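Local coordinates for protein macrolide 2'-phosphotransferase MphH (Brachybacterium faecium, PDB 5UXD) that binds the macrolide azithromycin and, as a phosphotransferase of the kinase-like APH family, probably inactivates macrolide antibiotics by phosphorylating their 2'-hydroxyl, at residues W157-I170 and M266-L279. Residues are numbered along the deposited sequence; the frame is centred on the assembly and turned at random.
Sequences WRQDLARVGAEFEI and MFSAAPLGYGLYAL. With ZIT (azithromycin), chain C.
The helical segments 157-167 and 270-279 cross at 64°, their axes 9.4 Å apart at closest approach, in the helical part of this kinase-like aminoglycoside-phosphotransferase (APH) fold. The CA atoms of V164 and G275 come within 5.8 Å, and the missing side chain at G275 makes room for V164 CG1. No hydrogen bond spans the interface, so apolar contact carries it. L272 fills the middle: its CD2 meets V164 CG1 at 3.6 Å and L161 CD1 at 4.0 Å. V164 CG1 lies anti to the backbone N (chi1 173°), which leaves CG2 to face L276. L276 CD1 lies 3.4 Å from D160 OD2, the two side chains crossing nearly at right angles. The F168 ring turns its edge to A278 CB and L279 CG, and R287 makes a cation-pi contact with it. R287 also forms a salt bridge with E167, whose CG packs on L279 CD2. Azithromycin C4A sits over the centre of the Y277 ring. At the N-terminal side of 157-170, W157 CZ3 meets A269 CB. M266 SD makes an oblique Met-aromatic contact, 4.9 Å from the centroid of the W157 five-membered ring. M266 CG touches W157 CZ2 at 3.7 Å.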
loop_
_atom_site.group_PDB
_atom_site.type_symbol
_atom_site.label_atom_id
_atom_site.label_comp_id
_atom_site.label_asym_id
_atom_site.label_seq_id
_atom_site.Cartn_x
_atom_site.Cartn_y
_atom_site.Cartn_z
ATOM N N TRP A 157 13.492 -4.053 -12.386
ATOM C CA TRP A 157 12.833 -5.320 -12.669
ATOM C C TRP A 157 13.780 -6.297 -13.359
ATOM O O TRP A 157 13.740 -7.502 -13.091
ATOM C CB TRP A 157 11.589 -5.077 -13.517
ATOM C CG TRP A 157 10.404 -4.623 -12.733
ATOM C CD1 TRP A 157 9.892 -3.350 -12.670
ATOM C CD2 TRP A 157 9.549 -5.440 -11.926
ATOM N NE1 TRP A 157 8.789 -3.329 -11.852
ATOM C CE2 TRP A 157 8.547 -4.599 -11.396
ATOM C CE3 TRP A 157 9.536 -6.796 -11.595
ATOM C CZ2 TRP A 157 7.545 -5.073 -10.545
ATOM C CZ3 TRP A 157 8.540 -7.266 -10.749
ATOM C CH2 TRP A 157 7.559 -6.409 -10.239
ATOM N N ARG A 158 14.643 -5.803 -14.258
ATOM C CA ARG A 158 15.608 -6.692 -14.901
ATOM C C ARG A 158 16.598 -7.252 -13.886
ATOM O O ARG A 158 16.904 -8.453 -13.897
ATOM C CB ARG A 158 16.346 -5.952 -16.024
ATOM C CG ARG A 158 15.497 -5.785 -17.269
ATOM C CD ARG A 158 16.140 -4.824 -18.234
ATOM N NE ARG A 158 15.539 -4.877 -19.567
ATOM C CZ ARG A 158 15.442 -3.833 -20.385
ATOM N NH1 ARG A 158 15.902 -2.643 -20.020
ATOM N NH2 ARG A 158 14.894 -3.976 -21.584
ATOM N N GLN A 159 17.107 -6.398 -13.000
ATOM C CA GLN A 159 18.027 -6.815 -11.949
ATOM C C GLN A 159 17.357 -7.800 -11.001
ATOM O O GLN A 159 17.988 -8.764 -10.550
ATOM C CB GLN A 159 18.531 -5.589 -11.191
ATOM C CG GLN A 159 19.359 -5.903 -9.975
ATOM C CD GLN A 159 20.326 -4.784 -9.641
ATOM O OE1 GLN A 159 20.162 -4.081 -8.645
ATOM N NE2 GLN A 159 21.336 -4.606 -10.485
ATOM N N ASP A 160 16.100 -7.504 -10.660
ATOM C CA ASP A 160 15.349 -8.336 -9.726
ATOM C C ASP A 160 15.174 -9.743 -10.271
ATOM O O ASP A 160 15.345 -10.729 -9.546
ATOM C CB ASP A 160 13.986 -7.705 -9.437
ATOM C CG ASP A 160 14.077 -6.456 -8.551
ATOM O OD1 ASP A 160 15.168 -6.151 -8.036
ATOM O OD2 ASP A 160 13.040 -5.781 -8.370
ATOM N N LEU A 161 14.805 -9.856 -11.550
ATOM C CA LEU A 161 14.713 -11.170 -12.174
ATOM C C LEU A 161 16.048 -11.897 -12.106
ATOM O O LEU A 161 16.097 -13.104 -11.845
ATOM C CB LEU A 161 14.244 -11.033 -13.625
ATOM C CG LEU A 161 14.227 -12.320 -14.456
ATOM C CD1 LEU A 161 13.336 -13.361 -13.796
ATOM C CD2 LEU A 161 13.773 -12.046 -15.881
ATOM N N ALA A 162 17.152 -11.179 -12.346
ATOM C CA ALA A 162 18.449 -11.843 -12.342
ATOM C C ALA A 162 18.826 -12.291 -10.937
ATOM O O ALA A 162 19.332 -13.403 -10.748
ATOM C CB ALA A 162 19.518 -10.915 -12.920
ATOM N N ARG A 163 18.587 -11.442 -9.943
ATOM C CA ARG A 163 18.944 -11.799 -8.578
ATOM C C ARG A 163 18.105 -12.966 -8.075
ATOM O O ARG A 163 18.644 -13.905 -7.478
ATOM C CB ARG A 163 18.797 -10.584 -7.668
ATOM C CG ARG A 163 19.896 -9.570 -7.873
ATOM C CD ARG A 163 19.727 -8.349 -6.996
ATOM N NE ARG A 163 20.931 -7.524 -7.036
ATOM C CZ ARG A 163 21.025 -6.308 -6.510
ATOM N NH1 ARG A 163 19.977 -5.765 -5.902
ATOM N NH2 ARG A 163 22.168 -5.634 -6.599
ATOM N N VAL A 164 16.791 -12.934 -8.320
ATOM C CA VAL A 164 15.924 -14.025 -7.878
ATOM C C VAL A 164 16.285 -15.303 -8.616
ATOM O O VAL A 164 16.431 -16.365 -8.009
ATOM C CB VAL A 164 14.439 -13.651 -8.069
ATOM C CG1 VAL A 164 13.520 -14.858 -7.773
ATOM C CG2 VAL A 164 14.062 -12.482 -7.174
ATOM N N GLY A 165 16.503 -15.204 -9.929
ATOM C CA GLY A 165 16.901 -16.370 -10.704
ATOM C C GLY A 165 18.200 -17.002 -10.240
ATOM O O GLY A 165 18.416 -18.201 -10.439
ATOM N N ALA A 166 19.080 -16.219 -9.615
ATOM C CA ALA A 166 20.335 -16.763 -9.112
ATOM C C ALA A 166 20.164 -17.528 -7.807
ATOM O O ALA A 166 20.993 -18.388 -7.496
ATOM C CB ALA A 166 21.359 -15.644 -8.913
ATOM N N GLU A 167 19.118 -17.235 -7.034
ATOM C CA GLU A 167 18.903 -17.902 -5.761
ATOM C C GLU A 167 17.773 -18.921 -5.778
ATOM O O GLU A 167 17.730 -19.773 -4.886
ATOM C CB GLU A 167 18.619 -16.868 -4.665
ATOM C CG GLU A 167 19.794 -15.964 -4.360
ATOM C CD GLU A 167 20.787 -16.635 -3.442
ATOM O OE1 GLU A 167 20.355 -17.498 -2.644
ATOM O OE2 GLU A 167 21.988 -16.300 -3.511
ATOM N N PHE A 168 16.881 -18.866 -6.769
ATOM C CA PHE A 168 15.713 -19.733 -6.837
ATOM C C PHE A 168 15.607 -20.378 -8.211
ATOM O O PHE A 168 15.974 -19.779 -9.222
ATOM C CB PHE A 168 14.402 -18.971 -6.607
ATOM C CG PHE A 168 14.243 -18.397 -5.235
ATOM C CD1 PHE A 168 14.761 -17.148 -4.934
ATOM C CD2 PHE A 168 13.535 -19.081 -4.259
ATOM C CE1 PHE A 168 14.606 -16.600 -3.687
ATOM C CE2 PHE A 168 13.370 -18.534 -3.002
ATOM C CZ PHE A 168 13.907 -17.294 -2.712
ATOM N N GLU A 169 15.069 -21.596 -8.241
ATOM C CA GLU A 169 14.647 -22.187 -9.502
ATOM C C GLU A 169 13.370 -21.501 -9.971
ATOM O O GLU A 169 12.413 -21.355 -9.203
ATOM C CB GLU A 169 14.416 -23.688 -9.336
ATOM C CG GLU A 169 14.760 -24.519 -10.561
ATOM C CD GLU A 169 16.235 -24.486 -10.891
ATOM O OE1 GLU A 169 16.586 -24.024 -11.997
ATOM O OE2 GLU A 169 17.043 -24.918 -10.044
ATOM N N ILE A 170 13.354 -21.054 -11.225
ATOM C CA ILE A 170 12.178 -20.407 -11.801
ATOM C C ILE A 170 11.683 -21.262 -12.958
ATOM O O ILE A 170 12.457 -21.606 -13.859
ATOM C CB ILE A 170 12.471 -18.971 -12.270
ATOM C CG1 ILE A 170 13.015 -18.128 -11.109
ATOM C CG2 ILE A 170 11.203 -18.336 -12.872
ATOM C CD1 ILE A 170 13.388 -16.716 -11.506
ATOM N N MET A 266 2.814 -7.196 -14.850
ATOM C CA MET A 266 3.444 -6.845 -13.591
ATOM C C MET A 266 2.854 -7.626 -12.422
ATOM O O MET A 266 3.572 -8.074 -11.547
ATOM C CB MET A 266 3.366 -5.341 -13.347
ATOM C CG MET A 266 4.168 -4.879 -12.148
ATOM S SD MET A 266 4.626 -3.140 -12.251
ATOM C CE MET A 266 3.061 -2.401 -12.687
ATOM N N PHE A 267 1.536 -7.770 -12.419
ATOM C CA PHE A 267 0.866 -8.530 -11.365
ATOM C C PHE A 267 1.303 -9.983 -11.395
ATOM O O PHE A 267 1.463 -10.620 -10.345
ATOM C CB PHE A 267 -0.647 -8.411 -11.538
ATOM C CG PHE A 267 -1.442 -8.927 -10.381
ATOM C CD1 PHE A 267 -1.726 -8.113 -9.304
ATOM C CD2 PHE A 267 -1.938 -10.216 -10.394
ATOM C CE1 PHE A 267 -2.481 -8.582 -8.231
ATOM C CE2 PHE A 267 -2.698 -10.696 -9.324
ATOM C CZ PHE A 267 -2.963 -9.871 -8.250
ATOM N N SER A 268 1.539 -10.520 -12.598
ATOM C CA SER A 268 1.986 -11.898 -12.730
ATOM C C SER A 268 3.398 -12.108 -12.204
ATOM O O SER A 268 3.795 -13.252 -11.965
ATOM C CB SER A 268 1.904 -12.333 -14.205
ATOM O OG SER A 268 3.098 -12.008 -14.906
ATOM N N ALA A 269 4.166 -11.036 -12.038
ATOM C CA ALA A 269 5.539 -11.121 -11.561
ATOM C C ALA A 269 5.627 -10.991 -10.046
ATOM O O ALA A 269 6.728 -10.841 -9.499
ATOM C CB ALA A 269 6.390 -10.053 -12.251
ATOM N N ALA A 270 4.488 -11.053 -9.368
ATOM C CA ALA A 270 4.473 -11.116 -7.910
ATOM C C ALA A 270 5.408 -12.169 -7.329
ATOM O O ALA A 270 5.994 -11.897 -6.268
ATOM C CB ALA A 270 3.038 -11.356 -7.419
ATOM N N PRO A 271 5.592 -13.358 -7.921
ATOM C CA PRO A 271 6.566 -14.298 -7.330
ATOM C C PRO A 271 7.967 -13.727 -7.215
ATOM O O PRO A 271 8.710 -14.125 -6.308
ATOM C CB PRO A 271 6.515 -15.502 -8.276
ATOM C CG PRO A 271 5.089 -15.452 -8.838
ATOM C CD PRO A 271 4.835 -13.990 -9.025
ATOM N N LEU A 272 8.356 -12.803 -8.104
ATOM C CA LEU A 272 9.666 -12.189 -7.916
ATOM C C LEU A 272 9.688 -11.289 -6.685
ATOM O O LEU A 272 10.690 -11.242 -5.958
ATOM C CB LEU A 272 10.070 -11.376 -9.144
ATOM C CG LEU A 272 10.385 -12.131 -10.436
ATOM C CD1 LEU A 272 10.604 -11.154 -11.609
ATOM C CD2 LEU A 272 11.591 -13.046 -10.241
ATOM N N GLY A 273 8.595 -10.598 -6.369
ATOM C CA GLY A 273 8.540 -9.870 -5.110
ATOM C C GLY A 273 8.683 -10.780 -3.903
ATOM O O GLY A 273 9.333 -10.421 -2.914
ATOM N N TYR A 274 8.058 -11.962 -3.955
ATOM C CA TYR A 274 8.226 -12.942 -2.883
ATOM C C TYR A 274 9.681 -13.374 -2.764
ATOM O O TYR A 274 10.208 -13.513 -1.651
ATOM C CB TYR A 274 7.330 -14.160 -3.139
ATOM C CG TYR A 274 6.566 -14.673 -1.937
ATOM C CD1 TYR A 274 7.153 -14.732 -0.680
ATOM C CD2 TYR A 274 5.251 -15.116 -2.068
ATOM C CE1 TYR A 274 6.442 -15.203 0.422
ATOM C CE2 TYR A 274 4.530 -15.587 -0.971
ATOM C CZ TYR A 274 5.134 -15.629 0.271
ATOM O OH TYR A 274 4.431 -16.099 1.369
ATOM N N GLY A 275 10.341 -13.616 -3.902
ATOM C CA GLY A 275 11.742 -14.004 -3.861
ATOM C C GLY A 275 12.604 -12.929 -3.231
ATOM O O GLY A 275 13.460 -13.214 -2.387
ATOM N N LEU A 276 12.370 -11.671 -3.624
ATOM C CA LEU A 276 13.103 -10.545 -3.051
ATOM C C LEU A 276 12.899 -10.461 -1.549
ATOM O O LEU A 276 13.857 -10.244 -0.797
ATOM C CB LEU A 276 12.656 -9.236 -3.706
ATOM C CG LEU A 276 13.074 -9.025 -5.165
ATOM C CD1 LEU A 276 12.461 -7.747 -5.719
ATOM C CD2 LEU A 276 14.584 -9.001 -5.323
ATOM N N TYR A 277 11.648 -10.596 -1.099
ATOM C CA TYR A 277 11.354 -10.550 0.331
ATOM C C TYR A 277 12.106 -11.644 1.073
ATOM O O TYR A 277 12.747 -11.389 2.100
ATOM C CB TYR A 277 9.844 -10.668 0.550
ATOM C CG TYR A 277 9.398 -10.547 1.997
ATOM C CD1 TYR A 277 8.723 -11.585 2.632
ATOM C CD2 TYR A 277 9.677 -9.406 2.735
ATOM C CE1 TYR A 277 8.320 -11.478 3.957
ATOM C CE2 TYR A 277 9.283 -9.292 4.063
ATOM C CZ TYR A 277 8.605 -10.331 4.664
ATOM O OH TYR A 277 8.215 -10.221 5.977
ATOM N N ALA A 278 12.070 -12.870 0.543
ATOM C CA ALA A 278 12.778 -13.976 1.181
ATOM C C ALA A 278 14.269 -13.687 1.309
ATOM O O ALA A 278 14.872 -13.961 2.354
ATOM C CB ALA A 278 12.542 -15.271 0.398
ATOM N N LEU A 279 14.888 -13.146 0.252
ATOM C CA LEU A 279 16.309 -12.817 0.313
ATOM C C LEU A 279 16.582 -11.703 1.317
ATOM O O LEU A 279 17.668 -11.654 1.915
ATOM C CB LEU A 279 16.811 -12.417 -1.079
ATOM C CG LEU A 279 16.936 -13.573 -2.066
ATOM C CD1 LEU A 279 17.169 -13.056 -3.470
ATOM C CD2 LEU A 279 18.053 -14.513 -1.625
HETATM C C1 ZIT C . -2.019 -8.928 -2.958
HETATM C C2 ZIT C . -0.836 -8.117 -2.329
HETATM C C3 ZIT C . 0.227 -9.139 -2.006
HETATM C C4 ZIT C . 0.014 -9.482 -0.509
HETATM C C5 ZIT C . 1.049 -10.496 0.009
HETATM C C6 ZIT C . 0.353 -11.812 0.237
HETATM C C7 ZIT C . -0.376 -11.824 1.600
HETATM C C8 ZIT C . -1.080 -13.206 1.803
HETATM C C9 ZIT C . -2.620 -13.074 1.639
HETATM N N10 ZIT C . -3.012 -13.094 0.133
HETATM C C11 ZIT C . -4.209 -12.333 -0.177
HETATM C C12 ZIT C . -4.026 -11.634 -1.534
HETATM C C13 ZIT C . -5.023 -10.518 -1.859
HETATM C C14 ZIT C . -4.411 -9.607 -2.923
HETATM C C15 ZIT C . -5.486 -8.704 -3.495
HETATM C C16 ZIT C . -4.844 -7.615 -4.413
HETATM C C17 ZIT C . -0.438 -6.991 -3.233
HETATM C C18 ZIT C . 0.016 -8.201 0.286
HETATM C C19 ZIT C . 1.391 -12.939 0.174
HETATM C C20 ZIT C . -0.752 -13.731 3.117
HETATM C C21 ZIT C . -3.071 -14.484 -0.343
HETATM C C22 ZIT C . -5.439 -13.218 -0.179
HETATM C C23 ZIT C . -5.363 -9.667 -0.625
HETATM O O1 ZIT C . -1.813 -9.676 -3.896
HETATM O O6 ZIT C . -0.614 -12.041 -0.777
HETATM O O12 ZIT C . -4.072 -12.570 -2.585
HETATM O O13 ZIT C . -6.233 -11.106 -2.380
HETATM O O14 ZIT C . -3.392 -8.770 -2.346
HETATM C C1A ZIT C . 2.971 -9.639 1.158
HETATM C C2A ZIT C . 3.418 -8.951 2.431
HETATM C C3A ZIT C . 4.783 -8.395 2.239
HETATM C C4A ZIT C . 5.721 -9.451 1.810
HETATM C C5A ZIT C . 5.196 -10.330 0.668
HETATM C C6A ZIT C . 6.025 -11.532 0.473
HETATM C C7A ZIT C . 5.402 -8.719 4.560
HETATM C C8A ZIT C . 6.497 -7.015 3.321
HETATM O O1A ZIT C . 1.629 -10.044 1.230
HETATM O O2A ZIT C . 2.515 -7.907 2.802
HETATM N N3A ZIT C . 5.237 -7.747 3.511
HETATM O O5A ZIT C . 3.822 -10.803 0.885
HETATM C C1B ZIT C . 2.041 -9.104 -3.589
HETATM C C2B ZIT C . 2.991 -8.066 -4.131
HETATM C C3B ZIT C . 4.347 -8.139 -3.528
HETATM C C4B ZIT C . 4.887 -9.517 -3.616
HETATM C C5B ZIT C . 3.951 -10.491 -2.954
HETATM C C6B ZIT C . 4.575 -11.852 -3.044
HETATM C C7B ZIT C . 5.290 -7.130 -4.294
HETATM C C8B ZIT C . 4.379 -6.448 -1.792
HETATM O O1B ZIT C . 1.583 -8.710 -2.302
HETATM O O3B ZIT C . 4.277 -7.812 -2.125
HETATM O O4B ZIT C . 6.116 -9.593 -2.860
HETATM O O5B ZIT C . 2.601 -10.491 -3.550
#